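PDB 6CAM: glucan-binding protein C, GbpC from Streptococcus mutans, which probably binds extracellular glucans through its calcium- and sugar-binding domain, as a surface protein attached to the bacterial cell wall. Local coordinates for residues D95-Y100 / P324-F329; L222-H227 / G283-N288; G233-K238 / G317-N322. One frame throughout, in Å; residues are numbered along the deposited sequence. Where two conformers were deposited one is given.

Contact 1 (D95-Y100 / P324-F329). With BGC (beta-D-glucopyranose), chain C; BGC (beta-D-glucopyranose), chain D.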
loop_
_atom_site.group_PDB
_atom_site.type_symbol
_atom_site.label_atom_id
_atom_site.label_comp_id
_atom_site.label_asym_id
_atom_site.label_seq_id
_atom_site.Cartn_x
_atom_site.Cartn_y
_atom_site.Cartn_z
ATOM N N ASP A 95 -10.612 -13.130 -10.032
ATOM C CA ASP A 95 -10.270 -11.729 -9.812
ATOM C C ASP A 95 -10.070 -11.434 -8.294
ATOM O O ASP A 95 -10.682 -12.082 -7.450
ATOM C CB ASP A 95 -11.398 -10.890 -10.419
ATOM C CG ASP A 95 -11.215 -9.431 -10.247
ATOM O OD1 ASP A 95 -10.070 -8.980 -10.019
ATOM O OD2 ASP A 95 -12.247 -8.736 -10.366
ATOM N N ILE A 96 -9.206 -10.469 -7.974
ATOM C CA ILE A 96 -8.845 -10.142 -6.580
ATOM C C ILE A 96 -10.077 -9.935 -5.673
ATOM O O ILE A 96 -10.153 -10.494 -4.587
ATOM C CB ILE A 96 -7.858 -8.944 -6.512
ATOM C CG1 ILE A 96 -7.116 -8.901 -5.169
ATOM C CG2 ILE A 96 -8.541 -7.612 -6.828
ATOM C CD1 ILE A 96 -5.819 -9.676 -5.181
ATOM N N LEU A 97 -11.064 -9.187 -6.149
ATOM C CA LEU A 97 -12.249 -8.957 -5.356
ATOM C C LEU A 97 -13.006 -10.242 -5.058
ATOM O O LEU A 97 -13.390 -10.470 -3.908
ATOM C CB LEU A 97 -13.153 -7.900 -5.992
ATOM C CG LEU A 97 -12.489 -6.508 -6.010
ATOM C CD1 LEU A 97 -13.454 -5.474 -6.545
ATOM C CD2 LEU A 97 -11.958 -6.099 -4.631
ATOM N N GLN A 98 -13.173 -11.095 -6.062
ATOM C CA GLN A 98 -13.849 -12.367 -5.865
ATOM C C GLN A 98 -13.019 -13.333 -5.006
ATOM O O GLN A 98 -13.573 -14.097 -4.228
ATOM C CB GLN A 98 -14.202 -12.977 -7.211
ATOM C CG GLN A 98 -15.336 -12.236 -7.904
ATOM C CD GLN A 98 -16.601 -12.116 -7.050
ATOM O OE1 GLN A 98 -16.809 -12.861 -6.100
ATOM N NE2 GLN A 98 -17.458 -11.177 -7.411
ATOM N N GLN A 99 -11.698 -13.250 -5.127
ATOM C CA GLN A 99 -10.768 -14.022 -4.283
ATOM C C GLN A 99 -10.993 -13.742 -2.784
ATOM O O GLN A 99 -10.814 -14.615 -1.954
ATOM C CB GLN A 99 -9.325 -13.651 -4.651
ATOM C CG GLN A 99 -8.332 -14.791 -4.709
ATOM C CD GLN A 99 -7.186 -14.472 -5.676
ATOM O OE1 GLN A 99 -7.313 -14.634 -6.898
ATOM N NE2 GLN A 99 -6.082 -13.971 -5.137
ATOM N N TYR A 100 -11.364 -12.504 -2.455
ATOM C CA TYR A 100 -11.581 -12.091 -1.074
ATOM C C TYR A 100 -13.031 -11.945 -0.735
ATOM O O TYR A 100 -13.368 -11.417 0.307
ATOM C CB TYR A 100 -10.818 -10.799 -0.802
ATOM C CG TYR A 100 -9.355 -11.069 -0.643
ATOM C CD1 TYR A 100 -8.829 -11.435 0.596
ATOM C CD2 TYR A 100 -8.504 -11.007 -1.725
ATOM C CE1 TYR A 100 -7.488 -11.696 0.742
ATOM C CE2 TYR A 100 -7.170 -11.280 -1.596
ATOM C CZ TYR A 100 -6.677 -11.641 -0.350
ATOM O OH TYR A 100 -5.356 -11.878 -0.266
ATOM N N PRO A 324 -16.425 -6.628 -2.306
ATOM C CA PRO A 324 -15.558 -7.031 -1.194
ATOM C C PRO A 324 -14.530 -5.991 -0.876
ATOM O O PRO A 324 -14.067 -5.282 -1.766
ATOM C CB PRO A 324 -14.903 -8.301 -1.723
ATOM C CG PRO A 324 -15.977 -8.891 -2.541
ATOM C CD PRO A 324 -16.567 -7.724 -3.279
ATOM N N THR A 325 -14.196 -5.908 0.394
ATOM C CA THR A 325 -13.298 -4.918 0.910
ATOM C C THR A 325 -11.953 -5.579 1.035
ATOM O O THR A 325 -11.853 -6.591 1.671
ATOM C CB THR A 325 -13.772 -4.471 2.302
ATOM O OG1 THR A 325 -15.062 -3.851 2.191
ATOM C CG2 THR A 325 -12.808 -3.483 2.917
ATOM N N THR A 326 -10.921 -4.982 0.472
ATOM C CA THR A 326 -9.595 -5.577 0.495
ATOM C C THR A 326 -8.563 -4.493 0.756
ATOM O O THR A 326 -8.753 -3.318 0.427
ATOM C CB THR A 326 -9.267 -6.272 -0.844
ATOM O OG1 THR A 326 -9.311 -5.321 -1.920
ATOM C CG2 THR A 326 -10.254 -7.403 -1.134
ATOM N N ILE A 327 -7.466 -4.885 1.372
ATOM C CA ILE A 327 -6.341 -3.996 1.482
ATOM C C ILE A 327 -5.105 -4.861 1.512
ATOM O O ILE A 327 -5.082 -5.902 2.163
ATOM C CB ILE A 327 -6.419 -3.104 2.747
ATOM C CG1 ILE A 327 -5.234 -2.139 2.820
ATOM C CG2 ILE A 327 -6.448 -3.926 4.023
ATOM C CD1 ILE A 327 -5.413 -0.983 3.789
ATOM N N TRP A 328 -4.100 -4.444 0.766
ATOM C CA TRP A 328 -2.767 -4.948 0.965
ATOM C C TRP A 328 -2.106 -3.925 1.845
ATOM O O TRP A 328 -1.871 -2.821 1.435
ATOM C CB TRP A 328 -2.042 -5.064 -0.346
ATOM C CG TRP A 328 -0.718 -5.663 -0.232
ATOM C CD1 TRP A 328 -0.003 -5.961 0.921
ATOM C CD2 TRP A 328 0.079 -6.062 -1.305
ATOM N NE1 TRP A 328 1.205 -6.513 0.593
ATOM C CE2 TRP A 328 1.275 -6.597 -0.768
ATOM C CE3 TRP A 328 -0.100 -6.047 -2.699
ATOM C CZ2 TRP A 328 2.291 -7.093 -1.576
ATOM C CZ3 TRP A 328 0.923 -6.540 -3.505
ATOM C CH2 TRP A 328 2.097 -7.058 -2.936
ATOM N N PHE A 329 -1.844 -4.280 3.077
ATOM C CA PHE A 329 -1.264 -3.348 3.984
ATOM C C PHE A 329 0.108 -3.889 4.226
ATOM O O PHE A 329 0.243 -4.991 4.693
ATOM C CB PHE A 329 -2.013 -3.252 5.326
ATOM C CG PHE A 329 -1.309 -2.348 6.291
ATOM C CD1 PHE A 329 -1.491 -0.988 6.199
ATOM C CD2 PHE A 329 -0.393 -2.842 7.189
ATOM C CE1 PHE A 329 -0.798 -0.129 7.033
ATOM C CE2 PHE A 329 0.283 -2.000 8.044
ATOM C CZ PHE A 329 0.097 -0.643 7.956
HETATM C C2 BGC C . -5.645 -1.691 -1.419
HETATM C C3 BGC C . -4.293 -1.209 -1.774
HETATM C C4 BGC C . -3.960 -1.084 -3.234
HETATM C C5 BGC C . -5.149 -0.539 -4.050
HETATM C C6 BGC C . -4.990 -0.483 -5.581
HETATM C C1 BGC C . -6.729 -1.151 -2.344
HETATM O O1 BGC C . -7.964 -1.870 -2.123
HETATM O O2 BGC C . -5.581 -0.940 -0.215
HETATM O O3 BGC C . -3.285 -1.746 -0.868
HETATM O O4 BGC C . -3.106 -0.022 -2.862
HETATM O O5 BGC C . -6.316 -1.295 -3.714
HETATM O O6 BGC C . -5.218 0.868 -6.105
HETATM C C2 BGC D . 2.202 -2.062 -1.793
HETATM C C3 BGC D . 2.828 -0.758 -1.242
HETATM C C4 BGC D . 2.300 -0.401 0.143
HETATM C C5 BGC D . 1.264 -1.427 0.586
HETATM C C6 BGC D . 0.696 -1.053 1.925
HETATM C C1 BGC D . 0.676 -2.182 -1.591
HETATM O O1 BGC D . -0.040 -1.541 -2.665
HETATM O O2 BGC D . 2.884 -3.222 -1.252
HETATM O O3 BGC D . 2.604 0.378 -2.106
HETATM O O4 BGC D . 3.382 -0.342 1.091
HETATM O O5 BGC D . 0.220 -1.581 -0.376
HETATM O O6 BGC D . 0.264 0.272 2.147
#

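Contact 2 (L222-H227 / G283-N288). With CA (calcium ion), chain B; BGC (beta-D-glucopyranose), chain C; BGC (beta-D-glucopyranose), chain D.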
loop_
_atom_site.group_PDB
_atom_site.type_symbol
_atom_site.label_atom_id
_atom_site.label_comp_id
_atom_site.label_asym_id
_atom_site.label_seq_id
_atom_site.Cartn_x
_atom_site.Cartn_y
_atom_site.Cartn_z
ATOM N N LEU A 222 3.782 3.911 5.583
ATOM C CA LEU A 222 2.353 3.657 5.625
ATOM C C LEU A 222 1.862 4.115 4.252
ATOM O O LEU A 222 1.171 5.125 4.115
ATOM C CB LEU A 222 1.709 4.457 6.747
ATOM C CG LEU A 222 2.191 4.043 8.154
ATOM C CD1 LEU A 222 1.689 4.996 9.215
ATOM C CD2 LEU A 222 1.756 2.636 8.451
ATOM N N SER A 223 2.244 3.363 3.230
ATOM C CA SER A 223 1.975 3.765 1.841
ATOM C C SER A 223 0.616 3.305 1.403
ATOM O O SER A 223 -0.029 2.528 2.073
ATOM C CB SER A 223 3.054 3.207 0.888
ATOM O OG SER A 223 4.326 3.715 1.230
ATOM N N SER A 224 0.182 3.812 0.252
ATOM C CA SER A 224 -0.945 3.257 -0.457
ATOM C C SER A 224 -2.186 3.299 0.421
ATOM O O SER A 224 -2.912 2.321 0.542
ATOM C CB SER A 224 -0.618 1.857 -0.991
ATOM O OG SER A 224 -1.753 1.239 -1.574
ATOM N N LEU A 225 -2.417 4.456 1.012
ATOM C CA LEU A 225 -3.622 4.713 1.760
ATOM C C LEU A 225 -4.622 5.323 0.770
ATOM O O LEU A 225 -4.819 6.503 0.752
ATOM C CB LEU A 225 -3.334 5.657 2.892
ATOM C CG LEU A 225 -2.425 5.003 3.960
ATOM C CD1 LEU A 225 -2.259 5.965 5.093
ATOM C CD2 LEU A 225 -2.982 3.657 4.439
ATOM N N ASN A 226 -5.256 4.461 0.011
ATOM C CA ASN A 226 -6.208 4.868 -1.015
ATOM C C ASN A 226 -7.499 5.386 -0.418
ATOM O O ASN A 226 -8.026 4.856 0.565
ATOM C CB ASN A 226 -6.587 3.677 -1.895
ATOM C CG ASN A 226 -5.401 3.008 -2.498
ATOM O OD1 ASN A 226 -4.670 2.295 -1.810
ATOM N ND2 ASN A 226 -5.229 3.173 -3.782
ATOM N N HIS A 227 -8.052 6.389 -1.075
ATOM C CA HIS A 227 -9.364 6.843 -0.763
ATOM C C HIS A 227 -9.967 7.021 -2.130
ATOM O O HIS A 227 -9.537 7.886 -2.875
ATOM C CB HIS A 227 -9.317 8.161 -0.012
ATOM C CG HIS A 227 -10.660 8.738 0.299
ATOM N ND1 HIS A 227 -10.822 9.760 1.199
ATOM C CD2 HIS A 227 -11.904 8.433 -0.156
ATOM C CE1 HIS A 227 -12.105 10.065 1.290
ATOM N NE2 HIS A 227 -12.784 9.270 0.485
ATOM N N GLY A 283 -0.186 4.646 -12.707
ATOM C CA GLY A 283 -0.842 5.327 -11.619
ATOM C C GLY A 283 0.064 5.311 -10.410
ATOM O O GLY A 283 0.944 4.452 -10.311
ATOM N N TRP A 284 -0.181 6.234 -9.478
ATOM C CA TRP A 284 0.661 6.380 -8.288
ATOM C C TRP A 284 0.681 5.148 -7.401
ATOM O O TRP A 284 1.621 4.969 -6.635
ATOM C CB TRP A 284 0.256 7.615 -7.456
ATOM C CG TRP A 284 -1.092 7.574 -6.804
ATOM C CD1 TRP A 284 -2.236 8.175 -7.248
ATOM C CD2 TRP A 284 -1.433 6.948 -5.576
ATOM N NE1 TRP A 284 -3.259 7.956 -6.392
ATOM C CE2 TRP A 284 -2.805 7.185 -5.357
ATOM C CE3 TRP A 284 -0.723 6.186 -4.641
ATOM C CZ2 TRP A 284 -3.472 6.698 -4.253
ATOM C CZ3 TRP A 284 -1.384 5.694 -3.559
ATOM C CH2 TRP A 284 -2.740 5.957 -3.353
ATOM N N ASP A 285 -0.386 4.353 -7.446
ATOM C CA ASP A 285 -0.495 3.180 -6.606
ATOM C C ASP A 285 -0.003 1.894 -7.270
ATOM O O ASP A 285 -0.159 0.824 -6.688
ATOM C CB ASP A 285 -1.937 3.014 -6.125
ATOM C CG ASP A 285 -2.041 2.159 -4.905
ATOM O OD1 ASP A 285 -1.083 2.090 -4.090
ATOM O OD2 ASP A 285 -3.093 1.510 -4.774
ATOM N N ALA A 286 0.605 1.993 -8.454
ATOM C CA ALA A 286 1.106 0.808 -9.153
ATOM C C ALA A 286 2.216 0.143 -8.349
ATOM O O ALA A 286 3.132 0.810 -7.879
ATOM C CB ALA A 286 1.646 1.182 -10.515
ATOM N N VAL A 287 2.132 -1.172 -8.208
ATOM C CA VAL A 287 3.158 -1.926 -7.493
ATOM C C VAL A 287 3.590 -3.139 -8.295
ATOM O O VAL A 287 2.826 -3.669 -9.116
ATOM C CB VAL A 287 2.677 -2.344 -6.077
ATOM C CG1 VAL A 287 2.465 -1.101 -5.230
ATOM C CG2 VAL A 287 1.399 -3.165 -6.128
ATOM N N ASN A 288 4.824 -3.563 -8.038
ATOM C CA ASN A 288 5.304 -4.873 -8.465
ATOM C C ASN A 288 4.633 -5.974 -7.647
ATOM O O ASN A 288 3.998 -5.698 -6.620
ATOM C CB ASN A 288 6.814 -4.957 -8.269
ATOM C CG ASN A 288 7.560 -3.996 -9.170
ATOM O OD1 ASN A 288 7.918 -2.888 -8.760
ATOM N ND2 ASN A 288 7.758 -4.397 -10.426
HETATM CA CA CA B . -3.751 0.524 -0.647
HETATM C C2 BGC C . -5.645 -1.691 -1.419
HETATM C C3 BGC C . -4.293 -1.209 -1.774
HETATM C C4 BGC C . -3.960 -1.084 -3.234
HETATM C C5 BGC C . -5.149 -0.539 -4.050
HETATM C C6 BGC C . -4.990 -0.483 -5.581
HETATM C C1 BGC C . -6.729 -1.151 -2.344
HETATM O O1 BGC C . -7.964 -1.870 -2.123
HETATM O O2 BGC C . -5.581 -0.940 -0.215
HETATM O O3 BGC C . -3.285 -1.746 -0.868
HETATM O O4 BGC C . -3.106 -0.022 -2.862
HETATM O O5 BGC C . -6.316 -1.295 -3.714
HETATM O O6 BGC C . -5.218 0.868 -6.105
HETATM C C2 BGC D . 2.202 -2.062 -1.793
HETATM C C3 BGC D . 2.828 -0.758 -1.242
HETATM C C4 BGC D . 2.300 -0.401 0.143
HETATM C C5 BGC D . 1.264 -1.427 0.586
HETATM C C6 BGC D . 0.696 -1.053 1.925
HETATM C C1 BGC D . 0.676 -2.182 -1.591
HETATM O O1 BGC D . -0.040 -1.541 -2.665
HETATM O O2 BGC D . 2.884 -3.222 -1.252
HETATM O O3 BGC D . 2.604 0.378 -2.106
HETATM O O4 BGC D . 3.382 -0.342 1.091
HETATM O O5 BGC D . 0.220 -1.581 -0.376
HETATM O O6 BGC D . 0.264 0.272 2.147
HETATM O O HOH W 1 -2.697 -0.315 1.289
#

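Contact 3 (G233-K238 / G317-N322). With CA (calcium ion), chain B; BGC (beta-D-glucopyranose), chain C.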
loop_
_atom_site.group_PDB
_atom_site.type_symbol
_atom_site.label_atom_id
_atom_site.label_comp_id
_atom_site.label_asym_id
_atom_site.label_seq_id
_atom_site.Cartn_x
_atom_site.Cartn_y
_atom_site.Cartn_z
ATOM N N GLY A 233 -18.616 2.893 -3.742
ATOM C CA GLY A 233 -18.140 3.033 -2.372
ATOM C C GLY A 233 -17.453 4.329 -2.080
ATOM O O GLY A 233 -17.134 5.090 -2.982
ATOM N N ASP A 234 -17.283 4.586 -0.793
ATOM C CA ASP A 234 -16.428 5.644 -0.322
ATOM C C ASP A 234 -15.333 4.974 0.491
ATOM O O ASP A 234 -15.327 5.012 1.703
ATOM C CB ASP A 234 -17.183 6.666 0.509
ATOM C CG ASP A 234 -16.293 7.818 0.915
ATOM O OD1 ASP A 234 -15.335 8.095 0.195
ATOM O OD2 ASP A 234 -16.528 8.439 1.958
ATOM N N HIS A 235 -14.428 4.363 -0.245
ATOM C CA HIS A 235 -13.439 3.431 0.262
ATOM C C HIS A 235 -12.308 4.222 0.844
ATOM O O HIS A 235 -11.695 4.981 0.142
ATOM C CB HIS A 235 -12.936 2.619 -0.937
ATOM C CG HIS A 235 -11.856 1.650 -0.613
ATOM N ND1 HIS A 235 -12.093 0.295 -0.492
ATOM C CD2 HIS A 235 -10.523 1.822 -0.439
ATOM C CE1 HIS A 235 -10.951 -0.320 -0.224
ATOM N NE2 HIS A 235 -9.985 0.582 -0.190
ATOM N N VAL A 236 -11.970 4.027 2.101
ATOM C CA VAL A 236 -10.910 4.806 2.702
ATOM C C VAL A 236 -10.076 3.871 3.536
ATOM O O VAL A 236 -10.617 3.069 4.264
ATOM C CB VAL A 236 -11.434 5.939 3.632
ATOM C CG1 VAL A 236 -10.277 6.811 4.092
ATOM C CG2 VAL A 236 -12.458 6.818 2.930
ATOM N N GLU A 237 -8.767 3.986 3.367
ATOM C CA GLU A 237 -7.805 3.226 4.126
ATOM C C GLU A 237 -7.222 4.142 5.132
ATOM O O GLU A 237 -6.806 5.259 4.799
ATOM C CB GLU A 237 -6.750 2.667 3.158
ATOM C CG GLU A 237 -7.493 1.706 2.249
ATOM C CD GLU A 237 -6.754 1.089 1.122
ATOM O OE1 GLU A 237 -5.521 1.229 1.005
ATOM O OE2 GLU A 237 -7.459 0.368 0.347
ATOM N N LYS A 238 -7.154 3.694 6.376
ATOM C CA LYS A 238 -6.744 4.561 7.480
ATOM C C LYS A 238 -5.802 3.818 8.385
ATOM O O LYS A 238 -5.844 2.622 8.434
ATOM C CB LYS A 238 -7.926 5.030 8.304
ATOM C CG LYS A 238 -9.043 5.662 7.513
ATOM C CD LYS A 238 -10.151 6.116 8.438
ATOM C CE LYS A 238 -11.177 6.858 7.629
ATOM N NZ LYS A 238 -12.412 7.073 8.424
ATOM N N GLY A 317 -12.583 0.537 4.768
ATOM C CA GLY A 317 -13.994 0.351 4.733
ATOM C C GLY A 317 -14.594 1.386 3.841
ATOM O O GLY A 317 -13.907 2.237 3.363
ATOM N N GLY A 318 -15.887 1.317 3.676
ATOM C CA GLY A 318 -16.599 2.294 2.883
ATOM C C GLY A 318 -17.140 1.768 1.591
ATOM O O GLY A 318 -17.843 2.501 0.897
ATOM N N ASN A 319 -16.826 0.513 1.234
ATOM C CA ASN A 319 -17.396 -0.091 0.026
ATOM C C ASN A 319 -18.888 -0.262 0.175
ATOM O O ASN A 319 -19.379 -0.532 1.248
ATOM C CB ASN A 319 -16.802 -1.476 -0.246
ATOM C CG ASN A 319 -15.380 -1.422 -0.771
ATOM O OD1 ASN A 319 -14.709 -0.377 -0.760
ATOM N ND2 ASN A 319 -14.910 -2.554 -1.235
ATOM N N ASP A 320 -19.601 -0.129 -0.936
ATOM C CA ASP A 320 -20.966 -0.568 -0.970
ATOM C C ASP A 320 -21.072 -2.060 -0.703
ATOM O O ASP A 320 -20.161 -2.845 -0.989
ATOM C CB ASP A 320 -21.584 -0.359 -2.343
ATOM C CG ASP A 320 -21.959 1.055 -2.608
ATOM O OD1 ASP A 320 -21.887 1.926 -1.714
ATOM O OD2 ASP A 320 -22.381 1.275 -3.754
ATOM N N GLN A 321 -22.235 -2.430 -0.204
ATOM C CA GLN A 321 -22.659 -3.807 -0.145
ATOM C C GLN A 321 -22.297 -4.614 -1.398
ATOM O O GLN A 321 -22.504 -4.151 -2.539
ATOM C CB GLN A 321 -24.168 -3.858 0.063
ATOM C CG GLN A 321 -24.639 -5.213 0.523
ATOM C CD GLN A 321 -26.069 -5.166 0.989
ATOM O OE1 GLN A 321 -26.912 -4.565 0.334
ATOM N NE2 GLN A 321 -26.337 -5.751 2.149
ATOM N N ASN A 322 -21.749 -5.809 -1.159
ATOM C CA ASN A 322 -21.397 -6.797 -2.193
ATOM C C ASN A 322 -20.151 -6.486 -2.993
ATOM O O ASN A 322 -19.820 -7.214 -3.919
ATOM C CB ASN A 322 -22.551 -7.083 -3.175
ATOM C CG ASN A 322 -23.672 -7.849 -2.540
ATOM O OD1 ASN A 322 -23.506 -8.521 -1.516
ATOM N ND2 ASN A 322 -24.827 -7.764 -3.153
HETATM CA CA CA B . -3.751 0.524 -0.647
HETATM C C2 BGC C . -5.645 -1.691 -1.419
HETATM C C3 BGC C . -4.293 -1.209 -1.774
HETATM C C4 BGC C . -3.960 -1.084 -3.234
HETATM C C5 BGC C . -5.149 -0.539 -4.050
HETATM C C6 BGC C . -4.990 -0.483 -5.581
HETATM C C1 BGC C . -6.729 -1.151 -2.344
HETATM O O1 BGC C . -7.964 -1.870 -2.123
HETATM O O2 BGC C . -5.581 -0.940 -0.215
HETATM O O3 BGC C . -3.285 -1.746 -0.868
HETATM O O4 BGC C . -3.106 -0.022 -2.862
HETATM O O5 BGC C . -6.316 -1.295 -3.714
HETATM O O6 BGC C . -5.218 0.868 -6.105
HETATM O O HOH W 1 -2.697 -0.315 1.289
#

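Contact 1 (D95-Y100 / P324-F329)
The short helix 96-99 lies against Pro-324 and the first residues of strand 325-329, with Leu-97 CA and Pro-324 CA 5.7 Å apart. Pro-324 carries much of the packing, against backbone oxygens at the helix end. Its CG sits 3.3 Å from the carbonyl O of Leu-97, and its CB faces the carbonyl O of Tyr-100. Leu-97 reaches across through one methyl. CD2 lies 3.7 Å from Pro-324 O and a little farther from Thr-326 OG1. The Leu-97 and Thr-326 side chains cross at about a right angle. Thr-326 turns its methyl toward Tyr-100, and CG2 comes within 3.5 Å of Tyr-100 CB. With chi1 of 60°, this methyl is anti to the carbonyl carbon and OG1 is turned toward Leu-97 instead. The same methyl meets the Tyr-100 ring obliquely. That ring also stacks on Phe-181 of the next strand.

Strand 325-329 is an outer strand of a four-stranded antiparallel sheet and pairs with strand 180-184. The helix packs on the strand's first residues; Thr-326 and the strand residues after it meet the sugars. Thr-326 O accepts a hydrogen bond from O1 of the glucose of chain C, at 3.0 Å. Trp-328 N donates to O3 of the same sugar over 3.3 Å, with a bent N-H...O angle of 140°. The Trp-328 indole carries the other glucose, of chain D, on one face. The sugar's O2 stands 3.8 Å above the ring plane, over its centre. Trp-328 NE1 is hydrogen-bonded to Lys-178 O, which helps to hold the indole in place.

Contact 2 (L222-H227 / G283-N288)
Asp-285 and Ser-224 bring two loops together, with their CA atoms 6.2 Å apart. Asp-285 lies in a type I turn from Gly-283 to Ala-286. Its CB rests over one face of the neighbouring Trp-284 indole, offset toward the rim. From there CG runs anti to the backbone N (chi1 -159°), and the carboxylate reaches both Ser-224 and Asn-226. OD1 lies 2.7 Å from Ser-224 OG, which has another possible acceptor for its proton. OD2 takes a nearly straight bond from Asn-226 ND2, at 2.9 Å and 165°. OD2 crowds the chain C glucose in the model, so its place is less sure, and a bond to it from the sugar's O6 is doubtful.

Asn-226 approaches Asp-285 from the opposite direction, with the amide and carboxylate planes 61° apart. Its ND2 has a further acceptor in Gln-268 OE1. The amide's OD1 binds calcium at 2.3 Å. Ser-224 binds the ion twice, with O and OG each 2.3 Å from it. Asp-285 thus acts in the second shell. Trp-284 adds packing: CZ3, at the indole edge, meets Ser-224 CA 4.0 Å away, and CH2 lies near Asn-226 ND2. Its NE1 is held by Asn-267 O.

Glu-237 OE1 and a water also bind the ion. As modelled, so do O2, O3 and O4 of the chain C sugar, though it is crowded there. This is consistent with a calcium-dependent carbohydrate site; C-type lectins likewise bind sugar hydroxyls through calcium, usually as a vicinal pair.

Contact 3 (G233-K238 / G317-N322)
Asn-319 OD1 accepts a hydrogen bond from His-235 ND1 at 2.7 Å and 161°. The oxygen lies in the plane of the imidazole, and the donor is tilted 21° from the amide's carbonyl plane. The two side chains run side by side and point the same way. His-235 CG is anti to its backbone N (chi1 177°), which carries the ring along the strand's flank toward the sugar. Its far nitrogen, NE2, donates to Glu-237 OE2 over 2.6 Å, although that oxygen's place is less sure. The bond to Asn-319, with a stack on Trp-228, holds the ring's orientation. The Glu-237 chain is extended beyond CG, and its other oxygen, OE1, binds calcium at 2.5 Å. His-235 is probably a second-shell residue of the calcium site.

The strands themselves are antiparallel and carry a beta bulge. Val-236 pairs with Gly-317 through Val-236 N to Gly-317 O, at 2.9 Å, and the longer return bond from Gly-317 N to Val-236 O, at 3.2 Å. Gly-233 faces Asn-319 as a non-hydrogen-bonded pair, one residue out of step. Between them Asp-234 N is hydrogen-bonded to Gly-318 O at 2.7 Å. Gly-318 CA packs 3.2 Å from Asp-234 O in a CA-H...O contact. The bulge rests on glycines: the backbone angles of Gly-233 and Gly-318 both call for one, and neither brings a CB into this tight spot.

Beyond the strand end, Asp-320 OD1 forms a salt bridge with Arg-191. Strand 233-240 lies between strands 312-319 and 227-230 here, and Trp-228 belongs to the latter.

In the fold
Contacts 1 and 2 are buried, while contact 3 is partly buried. Contact 2 is centred about 5 Å from the chain's centre, contacts 1 and 3 about 13 and 16 Å. Contact 1 is mostly apolar packing of a short helix on a sheet edge. Contact 2 joins two loops by polar groups round the calcium ion. Contact 3 is backbone pairing within the larger sheet, with a row of polar side chains leading toward the metal. All three meet the chain C glucose, and contacts 2 and 3 share its calcium ion. Strands 312-319 and 325-329 follow each other in sequence. Backbone pairing of Asn-226 with Glu-237 joins contacts 2 and 3.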